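Local coordinates for DNA repair protein RECN (Deinococcus radiodurans, PDB 4ABY) that is an SMC-like ATPase, here as its head domain, that may take part in recombinational repair of damaged DNA, at residues R42-L48 against E99-F105; D115-R119 against R130-E134; Y181-H185 against P269-L274. One frame throughout, in Å; residues are numbered along the deposited sequence.

Contact 1 (R42-L48 against E99-F105)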
ATOM      1  N   ARG A  42      17.083  -5.680   5.239  1.00 28.71           N
ATOM      2  CA  ARG A  42      17.828  -4.747   6.070  1.00 28.19           C
ATOM      3  C   ARG A  42      17.502  -3.310   5.681  1.00 28.36           C
ATOM      4  O   ARG A  42      17.146  -3.028   4.534  1.00 27.47           O
ATOM      5  CB  ARG A  42      19.328  -5.011   5.924  1.00 28.18           C
ATOM      6  CG  ARG A  42      20.218  -4.249   6.885  1.00 31.67           C
ATOM      7  CD  ARG A  42      21.657  -4.748   6.796  1.00 33.94           C
ATOM      8  NE  ARG A  42      22.602  -3.820   7.410  1.00 35.41           N
ATOM      9  CZ  ARG A  42      22.967  -3.859   8.688  1.00 41.73           C
ATOM     10  NH1 ARG A  42      22.469  -4.789   9.498  1.00 42.39           N
ATOM     11  NH2 ARG A  42      23.831  -2.968   9.159  1.00 35.19           N
ATOM     12  N   LEU A  43      17.620  -2.407   6.645  1.00 25.92           N
ATOM     13  CA  LEU A  43      17.286  -1.008   6.429  1.00 23.35           C
ATOM     14  C   LEU A  43      18.279  -0.146   7.180  1.00 25.51           C
ATOM     15  O   LEU A  43      18.449  -0.296   8.389  1.00 26.74           O
ATOM     16  CB  LEU A  43      15.868  -0.726   6.928  1.00 23.37           C
ATOM     17  CG  LEU A  43      15.307   0.686   6.773  1.00 22.86           C
ATOM     18  CD1 LEU A  43      15.288   1.107   5.311  1.00 22.41           C
ATOM     19  CD2 LEU A  43      13.915   0.759   7.369  1.00 16.47           C
ATOM     20  N   GLU A  44      18.948   0.749   6.465  1.00 23.20           N
ATOM     21  CA  GLU A  44      19.934   1.617   7.090  1.00 23.13           C
ATOM     22  C   GLU A  44      19.522   3.072   6.963  1.00 22.42           C
ATOM     23  O   GLU A  44      19.361   3.587   5.860  1.00 23.18           O
ATOM     24  CB  GLU A  44      21.311   1.413   6.465  1.00 25.48           C
ATOM     25  CG  GLU A  44      21.868   0.015   6.631  1.00 28.63           C
ATOM     26  CD  GLU A  44      23.241  -0.125   6.013  1.00 37.01           C
ATOM     27  OE1 GLU A  44      23.784   0.901   5.545  1.00 34.33           O
ATOM     28  OE2 GLU A  44      23.775  -1.254   5.994  1.00 39.64           O
ATOM     29  N   ILE A  45      19.357   3.735   8.098  1.00 21.95           N
ATOM     30  CA  ILE A  45      18.956   5.130   8.100  1.00 21.12           C
ATOM     31  C   ILE A  45      20.002   5.962   8.819  1.00 19.56           C
ATOM     32  O   ILE A  45      20.420   5.622   9.916  1.00 23.55           O
ATOM     33  CB  ILE A  45      17.590   5.322   8.788  1.00 22.03           C
ATOM     34  CG1 ILE A  45      16.509   4.506   8.077  1.00 19.62           C
ATOM     35  CG2 ILE A  45      17.205   6.787   8.809  1.00 20.86           C
ATOM     36  CD1 ILE A  45      15.188   4.483   8.812  1.00 20.64           C
ATOM     37  N   ARG A  46      20.428   7.052   8.196  1.00 22.98           N
ATOM     38  CA  ARG A  46      21.409   7.929   8.816  1.00 27.43           C
ATOM     39  C   ARG A  46      20.939   9.380   8.786  1.00 26.92           C
ATOM     40  O   ARG A  46      20.522   9.888   7.748  1.00 23.59           O
ATOM     41  CB  ARG A  46      22.773   7.777   8.137  1.00 31.70           C
ATOM     42  CG  ARG A  46      23.914   8.473   8.865  1.00 38.04           C
ATOM     43  CD  ARG A  46      25.217   8.357   8.086  1.00 50.87           C
ATOM     44  NE  ARG A  46      25.063   8.810   6.704  1.00 61.89           N
ATOM     45  CZ  ARG A  46      25.192  10.074   6.305  1.00 57.39           C
ATOM     46  NH1 ARG A  46      25.483  11.023   7.184  1.00 55.84           N
ATOM     47  NH2 ARG A  46      25.029  10.391   5.025  1.00 56.24           N
ATOM     48  N   ASN A  47      20.994  10.029   9.944  1.00 26.88           N
ATOM     49  CA  ASN A  47      20.594  11.422  10.087  1.00 22.53           C
ATOM     50  C   ASN A  47      19.194  11.722   9.580  1.00 25.04           C
ATOM     51  O   ASN A  47      18.983  12.712   8.887  1.00 27.69           O
ATOM     52  CB  ASN A  47      21.608  12.339   9.409  1.00 27.44           C
ATOM     53  CG  ASN A  47      22.938  12.366  10.131  1.00 35.87           C
ATOM     54  OD1 ASN A  47      23.010  12.096  11.330  1.00 35.67           O
ATOM     55  ND2 ASN A  47      24.001  12.696   9.405  1.00 39.54           N
ATOM     56  N   LEU A  48      18.237  10.871   9.932  1.00 24.95           N
ATOM     57  CA  LEU A  48      16.837  11.128   9.613  1.00 22.64           C
ATOM     58  C   LEU A  48      16.042  11.398  10.889  1.00 24.62           C
ATOM     59  O   LEU A  48      15.874  10.512  11.729  1.00 23.39           O
ATOM     60  CB  LEU A  48      16.232   9.954   8.837  1.00 21.39           C
ATOM     61  CG  LEU A  48      14.853  10.138   8.196  1.00 18.62           C
ATOM     62  CD1 LEU A  48      14.631   9.085   7.135  1.00 17.89           C
ATOM     63  CD2 LEU A  48      13.735  10.098   9.226  1.00 16.88           C
ATOM     64  N   GLU A  99      23.201  16.162   5.823  1.00 38.34           N
ATOM     65  CA  GLU A  99      22.569  15.270   4.861  1.00 37.72           C
ATOM     66  C   GLU A  99      22.182  13.921   5.448  1.00 33.31           C
ATOM     67  O   GLU A  99      22.827  13.423   6.366  1.00 33.80           O
ATOM     68  CB  GLU A  99      23.478  15.063   3.657  1.00 43.15           C
ATOM     69  CG  GLU A  99      24.668  14.173   3.922  1.00 39.26           C
ATOM     70  CD  GLU A  99      25.527  14.014   2.691  1.00 58.88           C
ATOM     71  OE1 GLU A  99      25.642  14.995   1.924  1.00 61.62           O
ATOM     72  OE2 GLU A  99      26.084  12.914   2.484  1.00 68.90           O
ATOM     73  N   LEU A 100      21.120  13.338   4.901  1.00 29.04           N
ATOM     74  CA  LEU A 100      20.646  12.038   5.347  1.00 28.41           C
ATOM     75  C   LEU A 100      20.806  10.993   4.254  1.00 28.14           C
ATOM     76  O   LEU A 100      20.949  11.326   3.081  1.00 30.46           O
ATOM     77  CB  LEU A 100      19.184  12.113   5.805  1.00 26.78           C
ATOM     78  CG  LEU A 100      18.050  12.343   4.803  1.00 24.22           C
ATOM     79  CD1 LEU A 100      17.806  11.129   3.925  1.00 22.60           C
ATOM     80  CD2 LEU A 100      16.786  12.684   5.563  1.00 25.84           C
ATOM     81  N   LEU A 101      20.771   9.727   4.653  1.00 24.97           N
ATOM     82  CA  LEU A 101      20.931   8.625   3.720  1.00 23.45           C
ATOM     83  C   LEU A 101      20.022   7.479   4.118  1.00 21.32           C
ATOM     84  O   LEU A 101      19.930   7.135   5.291  1.00 23.43           O
ATOM     85  CB  LEU A 101      22.381   8.145   3.721  1.00 27.77           C
ATOM     86  CG  LEU A 101      22.652   6.850   2.958  1.00 22.55           C
ATOM     87  CD1 LEU A 101      22.864   7.139   1.486  1.00 21.35           C
ATOM     88  CD2 LEU A 101      23.855   6.150   3.547  1.00 25.28           C
ATOM     89  N   VAL A 102      19.354   6.884   3.138  1.00 20.45           N
ATOM     90  CA  VAL A 102      18.500   5.734   3.395  1.00 19.63           C
ATOM     91  C   VAL A 102      18.845   4.589   2.458  1.00 20.42           C
ATOM     92  O   VAL A 102      18.588   4.665   1.263  1.00 23.35           O
ATOM     93  CB  VAL A 102      17.022   6.082   3.207  1.00 20.51           C
ATOM     94  CG1 VAL A 102      16.157   4.875   3.515  1.00 19.56           C
ATOM     95  CG2 VAL A 102      16.640   7.260   4.090  1.00 20.79           C
ATOM     96  N   THR A 103      19.429   3.529   3.001  1.00 20.30           N
ATOM     97  CA  THR A 103      19.774   2.359   2.204  1.00 21.79           C
ATOM     98  C   THR A 103      18.874   1.180   2.571  1.00 23.11           C
ATOM     99  O   THR A 103      18.638   0.913   3.750  1.00 22.85           O
ATOM    100  CB  THR A 103      21.255   1.958   2.396  1.00 23.82           C
ATOM    101  OG1 THR A 103      22.081   3.129   2.382  1.00 27.08           O
ATOM    102  CG2 THR A 103      21.707   1.010   1.293  1.00 19.22           C
ATOM    103  N   GLY A 104      18.369   0.481   1.559  1.00 22.64           N
ATOM    104  CA  GLY A 104      17.540  -0.691   1.783  1.00 25.49           C
ATOM    105  C   GLY A 104      18.040  -1.909   1.031  1.00 29.27           C
ATOM    106  O   GLY A 104      18.440  -1.804  -0.128  1.00 32.55           O
ATOM    107  N   PHE A 105      18.013  -3.070   1.682  1.00 27.16           N
ATOM    108  CA  PHE A 105      18.503  -4.301   1.063  1.00 27.61           C
ATOM    109  C   PHE A 105      17.432  -5.380   0.977  1.00 26.53           C
ATOM    110  O   PHE A 105      16.819  -5.734   1.977  1.00 29.80           O
ATOM    111  CB  PHE A 105      19.701  -4.843   1.840  1.00 27.59           C
ATOM    112  CG  PHE A 105      20.820  -3.864   1.982  1.00 27.84           C
ATOM    113  CD1 PHE A 105      20.749  -2.851   2.926  1.00 28.34           C
ATOM    114  CD2 PHE A 105      21.942  -3.951   1.175  1.00 23.89           C
ATOM    115  CE1 PHE A 105      21.777  -1.942   3.068  1.00 26.34           C
ATOM    116  CE2 PHE A 105      22.975  -3.044   1.313  1.00 26.38           C
ATOM    117  CZ  PHE A 105      22.892  -2.037   2.263  1.00 26.47           C
TER
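The F105 ring meets the carbonyl O of R42 at its edge, in the ring plane, with CD1 3.9 Å from that oxygen. Another rim atom, CE1, lies 3.6 Å from OE2 of E44, whose carboxylate is turned 48° from the ring plane. The same OE2 sits in the plane of the R42 guanidinium, at its edge, and accepts the N-H of NE through its anti lone pair at 3.2 Å, a salt bridge along one strand. The extended E44 chain, with CG anti to the carbonyl carbon (chi1 -62°), carries the carboxylate there. Replacing E44 by alanine would probably leave R42 NE without this carboxylate and take away the neighbour of F105 CE1. The R46 guanidinium approaches L101 CB obliquely, NH2 3.7 Å away, and makes a long salt bridge with E99, whose other oxygen, OE1, is held by R120.

Beneath these groups two neighbouring strands of the head's six-stranded antiparallel sheet run antiparallel. R42, E44 and R46 form hydrogen-bonded pairs with F105, T103 and L101; E44 N to T103 O is the straightest link, 2.7 Å with 174° at the hydrogen. L43 and I45 alternate with them in non-hydrogen-bonded pairs, on the face covered by helix 69-83. At the chain corner, N47 ND2 donates weakly to E99 O, while L48 CD1 packs against V102 CG2 at 4.1 Å.

Contact 2 (D115-R119 against R130-E134)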
ATOM      1  N   ASP A 115      20.334  -7.053  -4.012  1.00 35.05           N
ATOM      2  CA  ASP A 115      19.705  -5.829  -4.498  1.00 37.39           C
ATOM      3  C   ASP A 115      19.580  -4.768  -3.414  1.00 34.64           C
ATOM      4  O   ASP A 115      19.110  -5.043  -2.311  1.00 38.70           O
ATOM      5  CB  ASP A 115      18.323  -6.124  -5.083  1.00 42.34           C
ATOM      6  CG  ASP A 115      18.391  -7.002  -6.310  1.00 52.02           C
ATOM      7  OD1 ASP A 115      18.634  -8.216  -6.155  1.00 69.73           O
ATOM      8  OD2 ASP A 115      18.209  -6.477  -7.428  1.00 53.17           O
ATOM      9  N   SER A 116      19.993  -3.551  -3.741  1.00 31.07           N
ATOM     10  CA  SER A 116      19.861  -2.429  -2.827  1.00 29.19           C
ATOM     11  C   SER A 116      19.308  -1.204  -3.549  1.00 27.71           C
ATOM     12  O   SER A 116      19.380  -1.098  -4.773  1.00 25.93           O
ATOM     13  CB  SER A 116      21.212  -2.106  -2.172  1.00 29.96           C
ATOM     14  OG  SER A 116      22.182  -1.703  -3.130  1.00 32.39           O
ATOM     15  N   ALA A 117      18.732  -0.292  -2.778  1.00 26.01           N
ATOM     16  CA  ALA A 117      18.299   0.998  -3.288  1.00 22.12           C
ATOM     17  C   ALA A 117      18.628   2.022  -2.216  1.00 21.25           C
ATOM     18  O   ALA A 117      18.623   1.702  -1.029  1.00 22.88           O
ATOM     19  CB  ALA A 117      16.809   0.988  -3.578  1.00 20.77           C
ATOM     20  N   SER A 118      18.932   3.245  -2.622  1.00 20.28           N
ATOM     21  CA  SER A 118      19.233   4.276  -1.644  1.00 20.05           C
ATOM     22  C   SER A 118      18.724   5.642  -2.075  1.00 22.08           C
ATOM     23  O   SER A 118      18.529   5.906  -3.262  1.00 20.24           O
ATOM     24  CB  SER A 118      20.732   4.337  -1.358  1.00 17.67           C
ATOM     25  OG  SER A 118      21.391   5.192  -2.273  1.00 18.29           O
ATOM     26  N   ARG A 119      18.511   6.501  -1.086  1.00 20.22           N
ATOM     27  CA  ARG A 119      18.078   7.865  -1.318  1.00 19.74           C
ATOM     28  C   ARG A 119      18.853   8.767  -0.369  1.00 21.35           C
ATOM     29  O   ARG A 119      18.816   8.569   0.841  1.00 23.04           O
ATOM     30  CB  ARG A 119      16.575   7.982  -1.066  1.00 20.80           C
ATOM     31  CG  ARG A 119      15.978   9.346  -1.363  1.00 21.56           C
ATOM     32  CD  ARG A 119      16.039   9.682  -2.839  1.00 22.83           C
ATOM     33  NE  ARG A 119      15.186  10.823  -3.153  1.00 27.17           N
ATOM     34  CZ  ARG A 119      13.892  10.722  -3.435  1.00 27.76           C
ATOM     35  NH1 ARG A 119      13.306   9.532  -3.447  1.00 23.96           N
ATOM     36  NH2 ARG A 119      13.181  11.807  -3.709  1.00 30.64           N
ATOM     37  N   ARG A 130      20.083   5.784  -5.828  1.00 23.27           N
ATOM     38  CA  ARG A 130      20.945   4.700  -6.289  1.00 20.49           C
ATOM     39  C   ARG A 130      20.202   3.380  -6.366  1.00 23.59           C
ATOM     40  O   ARG A 130      19.351   3.077  -5.530  1.00 24.38           O
ATOM     41  CB  ARG A 130      22.169   4.535  -5.386  1.00 22.74           C
ATOM     42  CG  ARG A 130      23.125   5.710  -5.385  1.00 25.18           C
ATOM     43  CD  ARG A 130      24.537   5.286  -5.006  1.00 22.57           C
ATOM     44  NE  ARG A 130      25.421   6.441  -4.870  1.00 27.42           N
ATOM     45  CZ  ARG A 130      26.749   6.371  -4.817  1.00 31.74           C
ATOM     46  NH1 ARG A 130      27.362   5.196  -4.896  1.00 26.06           N
ATOM     47  NH2 ARG A 130      27.467   7.480  -4.690  1.00 29.67           N
ATOM     48  N   LEU A 131      20.527   2.599  -7.387  1.00 25.83           N
ATOM     49  CA  LEU A 131      20.064   1.224  -7.480  1.00 24.61           C
ATOM     50  C   LEU A 131      21.295   0.337  -7.516  1.00 26.83           C
ATOM     51  O   LEU A 131      22.059   0.364  -8.478  1.00 30.02           O
ATOM     52  CB  LEU A 131      19.230   1.013  -8.740  1.00 25.32           C
ATOM     53  CG  LEU A 131      17.906   1.761  -8.838  1.00 25.17           C
ATOM     54  CD1 LEU A 131      17.298   1.527 -10.205  1.00 27.41           C
ATOM     55  CD2 LEU A 131      16.960   1.316  -7.736  1.00 28.10           C
ATOM     56  N   SER A 132      21.491  -0.435  -6.456  1.00 30.35           N
ATOM     57  CA  SER A 132      22.674  -1.274  -6.330  1.00 29.88           C
ATOM     58  C   SER A 132      23.945  -0.485  -6.626  1.00 30.61           C
ATOM     59  O   SER A 132      24.700  -0.826  -7.535  1.00 32.19           O
ATOM     60  CB  SER A 132      22.576  -2.493  -7.247  1.00 29.14           C
ATOM     61  OG  SER A 132      21.438  -3.278  -6.935  1.00 31.05           O
ATOM     62  N   GLY A 133      24.169   0.577  -5.859  1.00 31.41           N
ATOM     63  CA  GLY A 133      25.406   1.333  -5.933  1.00 32.50           C
ATOM     64  C   GLY A 133      25.568   2.212  -7.159  1.00 31.16           C
ATOM     65  O   GLY A 133      26.606   2.856  -7.331  1.00 30.77           O
ATOM     66  N   GLU A 134      24.546   2.241  -8.010  1.00 27.48           N
ATOM     67  CA  GLU A 134      24.593   3.043  -9.228  1.00 25.43           C
ATOM     68  C   GLU A 134      23.729   4.295  -9.119  1.00 26.43           C
ATOM     69  O   GLU A 134      22.531   4.205  -8.839  1.00 24.51           O
ATOM     70  CB  GLU A 134      24.150   2.210 -10.430  1.00 26.75           C
ATOM     71  CG  GLU A 134      24.147   2.982 -11.738  1.00 28.71           C
ATOM     72  CD  GLU A 134      23.707   2.140 -12.919  1.00 30.69           C
ATOM     73  OE1 GLU A 134      23.344   0.960 -12.716  1.00 29.47           O
ATOM     74  OE2 GLU A 134      23.725   2.661 -14.052  1.00 26.29           O
TER
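S118 and R130 exchange two backbone hydrogen bonds, S118 N to R130 O at 2.9 Å and R130 N to S118 O at 3.0 Å, which makes them an antiparallel hydrogen-bonded pair. In both, the donor is tilted from the carbonyl plane. S118 OG stands between its backbone N and carbonyl carbon (chi1 87°), which sets it alongside the aliphatic root of R130, 3.3 Å from CB. The R130 chain then runs on extended, its end leading away from S118.

The next pair, A117 with L131, is non-hydrogen-bonded: A117 CB meets L131 CD2 at 4.2 Å, and the A117 CA-H faces R130 O. These links join strands 116-122 and 127-131, a beta hairpin in the antiparallel sheet of the head domain. One residue further, S132 N donates to S116 O at 2.8 Å, but from 47° above the carbonyl plane. This tilt coincides with the chain leaving the strand in a type I' turn from L131 to E134. Positive phi angles at S132 and G133 define the turn, and L131 N to E134 O (3.0 Å) is one of two backbone bonds closing it. Further out, L141 and W144 of helix 138-145 touch both A117 and L131, covering their face.

Contact 3 (Y181-H185 against P269-L274)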
ATOM      1  N   TYR A 181     -11.442  -8.018 -26.176  1.00 27.60           N
ATOM      2  CA  TYR A 181     -11.396  -6.626 -26.594  1.00 25.57           C
ATOM      3  C   TYR A 181     -10.016  -6.276 -27.122  1.00 26.59           C
ATOM      4  O   TYR A 181      -9.880  -5.746 -28.220  1.00 27.52           O
ATOM      5  CB  TYR A 181     -11.750  -5.678 -25.447  1.00 26.00           C
ATOM      6  CG  TYR A 181     -11.762  -4.234 -25.892  1.00 24.13           C
ATOM      7  CD1 TYR A 181     -12.894  -3.678 -26.471  1.00 24.33           C
ATOM      8  CD2 TYR A 181     -10.634  -3.440 -25.771  1.00 24.08           C
ATOM      9  CE1 TYR A 181     -12.908  -2.372 -26.900  1.00 20.93           C
ATOM     10  CE2 TYR A 181     -10.639  -2.128 -26.200  1.00 24.37           C
ATOM     11  CZ  TYR A 181     -11.781  -1.601 -26.763  1.00 23.10           C
ATOM     12  OH  TYR A 181     -11.795  -0.297 -27.193  1.00 25.13           O
ATOM     13  N   ALA A 182      -8.995  -6.569 -26.325  1.00 29.42           N
ATOM     14  CA  ALA A 182      -7.618  -6.236 -26.673  1.00 28.30           C
ATOM     15  C   ALA A 182      -7.267  -6.691 -28.085  1.00 31.42           C
ATOM     16  O   ALA A 182      -6.660  -5.946 -28.857  1.00 30.04           O
ATOM     17  CB  ALA A 182      -6.664  -6.845 -25.672  1.00 22.07           C
ATOM     18  N   ALA A 183      -7.649  -7.921 -28.412  1.00 28.90           N
ATOM     19  CA  ALA A 183      -7.385  -8.476 -29.729  1.00 28.09           C
ATOM     20  C   ALA A 183      -8.115  -7.675 -30.798  1.00 32.96           C
ATOM     21  O   ALA A 183      -7.520  -7.268 -31.797  1.00 34.41           O
ATOM     22  CB  ALA A 183      -7.802  -9.927 -29.777  1.00 31.02           C
ATOM     23  N   ALA A 184      -9.408  -7.454 -30.578  1.00 32.09           N
ATOM     24  CA  ALA A 184     -10.222  -6.672 -31.499  1.00 31.02           C
ATOM     25  C   ALA A 184      -9.635  -5.277 -31.709  1.00 33.25           C
ATOM     26  O   ALA A 184      -9.502  -4.810 -32.839  1.00 36.53           O
ATOM     27  CB  ALA A 184     -11.646  -6.581 -30.991  1.00 25.22           C
ATOM     28  N   HIS A 185      -9.279  -4.619 -30.612  1.00 30.88           N
ATOM     29  CA  HIS A 185      -8.712  -3.284 -30.678  1.00 30.99           C
ATOM     30  C   HIS A 185      -7.414  -3.271 -31.474  1.00 36.16           C
ATOM     31  O   HIS A 185      -7.175  -2.360 -32.267  1.00 41.14           O
ATOM     32  CB  HIS A 185      -8.467  -2.738 -29.274  1.00 29.55           C
ATOM     33  CG  HIS A 185      -7.852  -1.375 -29.257  1.00 28.42           C
ATOM     34  ND1 HIS A 185      -8.586  -0.231 -29.036  1.00 27.41           N
ATOM     35  CD2 HIS A 185      -6.571  -0.973 -29.438  1.00 29.52           C
ATOM     36  CE1 HIS A 185      -7.784   0.818 -29.080  1.00 28.68           C
ATOM     37  NE2 HIS A 185      -6.558   0.396 -29.324  1.00 31.96           N
ATOM     38  N   PRO A 269     -13.185   4.838 -28.242  1.00 23.20           N
ATOM     39  CA  PRO A 269     -12.661   3.580 -27.704  1.00 23.23           C
ATOM     40  C   PRO A 269     -11.234   3.721 -27.188  1.00 24.01           C
ATOM     41  O   PRO A 269     -10.387   4.316 -27.853  1.00 25.97           O
ATOM     42  CB  PRO A 269     -12.689   2.652 -28.917  1.00 25.26           C
ATOM     43  CG  PRO A 269     -13.820   3.160 -29.734  1.00 23.98           C
ATOM     44  CD  PRO A 269     -13.796   4.654 -29.569  1.00 22.87           C
ATOM     45  N   ALA A 270     -10.982   3.177 -26.005  1.00 24.78           N
ATOM     46  CA  ALA A 270      -9.646   3.169 -25.425  1.00 21.89           C
ATOM     47  C   ALA A 270      -9.007   1.827 -25.723  1.00 24.71           C
ATOM     48  O   ALA A 270      -9.695   0.883 -26.107  1.00 23.74           O
ATOM     49  CB  ALA A 270      -9.717   3.395 -23.927  1.00 17.94           C
ATOM     50  N   ALA A 271      -7.693   1.738 -25.548  1.00 25.84           N
ATOM     51  CA  ALA A 271      -6.996   0.474 -25.735  1.00 20.60           C
ATOM     52  C   ALA A 271      -7.482  -0.543 -24.712  1.00 20.84           C
ATOM     53  O   ALA A 271      -7.327  -1.751 -24.896  1.00 20.38           O
ATOM     54  CB  ALA A 271      -5.510   0.671 -25.618  1.00 17.54           C
ATOM     55  N   TYR A 272      -8.090  -0.045 -23.641  1.00 18.58           N
ATOM     56  CA  TYR A 272      -8.528  -0.899 -22.550  1.00 17.72           C
ATOM     57  C   TYR A 272     -10.042  -1.067 -22.475  1.00 24.10           C
ATOM     58  O   TYR A 272     -10.549  -1.730 -21.570  1.00 29.56           O
ATOM     59  CB  TYR A 272      -8.001  -0.367 -21.224  1.00 18.82           C
ATOM     60  CG  TYR A 272      -8.363   1.070 -20.972  1.00 20.87           C
ATOM     61  CD1 TYR A 272      -9.628   1.417 -20.520  1.00 24.10           C
ATOM     62  CD2 TYR A 272      -7.442   2.082 -21.184  1.00 19.94           C
ATOM     63  CE1 TYR A 272      -9.966   2.733 -20.291  1.00 24.30           C
ATOM     64  CE2 TYR A 272      -7.769   3.399 -20.954  1.00 21.90           C
ATOM     65  CZ  TYR A 272      -9.034   3.720 -20.509  1.00 24.69           C
ATOM     66  OH  TYR A 272      -9.368   5.033 -20.276  1.00 25.41           O
ATOM     67  N   GLY A 273     -10.767  -0.472 -23.416  1.00 23.25           N
ATOM     68  CA  GLY A 273     -12.202  -0.681 -23.476  1.00 23.48           C
ATOM     69  C   GLY A 273     -13.027   0.523 -23.883  1.00 22.75           C
ATOM     70  O   GLY A 273     -12.496   1.573 -24.228  1.00 23.97           O
ATOM     71  N   LEU A 274     -14.342   0.362 -23.835  1.00 23.68           N
ATOM     72  CA  LEU A 274     -15.257   1.414 -24.252  1.00 29.10           C
ATOM     73  C   LEU A 274     -15.640   2.316 -23.085  1.00 30.44           C
ATOM     74  O   LEU A 274     -16.397   3.274 -23.256  1.00 30.04           O
ATOM     75  CB  LEU A 274     -16.516   0.803 -24.870  1.00 26.27           C
ATOM     76  CG  LEU A 274     -16.560   0.576 -26.381  1.00 26.15           C
ATOM     77  CD1 LEU A 274     -15.290  -0.054 -26.914  1.00 24.80           C
ATOM     78  CD2 LEU A 274     -17.763  -0.282 -26.711  1.00 32.50           C
TER
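Y181 and H185, one turn apart on helix 175-197, receive a type I beta turn, A270 to G273, that lies between strands 258-266 and 276-282. Helices 175-197 and 214-249 are consistent with the base of the coiled coil expected of an SMC-like head; the contact joins the loop between the two strands to helix 175-197, probably near that base.

The polar part is a hydrogen bond from Y181 OH to A270 O, 2.6 Å, with the donor in the carbonyl plane and a C=O...donor angle of 156°. A270 O also accepts the turn's own N-H from G273, and two donors therefore grip this oxygen. H185 ND1 comes near it as well, but the angle is too poor for a hydrogen bond. Beside the Y181 hydroxyl packs P269 CB.

CH-pi contacts form the second group. G273 CA lies over one face of the Y181 ring, 3.6 Å from its centroid, while the oxygens of A270 and A271 sit at the ring's edge. A271 CA covers one face of the H185 ring in the same manner, 17° off the normal. Both rings are placed by a chi1 near 180° (-178° for Y181), with CG anti to the backbone N, which sends them from the helix to the turn.

Apolar contacts complete the arrangement. L223 of helix 214-249 touches both Y181 and H185, and L274 CD1 meets Y181 CE1 at 3.3 Å, approaching the ring obliquely.

How the contacts relate
Contacts 1 and 2 belong to one antiparallel sheet, their centres 11 Å apart: strand 99-105 closes the first, and strand 116-122, its neighbour, opens the second. Probable backbone hydrogen bonds connect them directly, G104 N to A117 O and V102 N to R119 O, each 2.9 Å. The predicted ATP site borders contact 1, the L48 side chain being about 4 Å from that of S74; contacts 2 and 3 lie away from it. Contact 3 is remote from both others. Its centre is 44 Å from that of contact 1, on the opposite side of the chain's centre, and its nearest atoms are about 27 Å from those of contact 2.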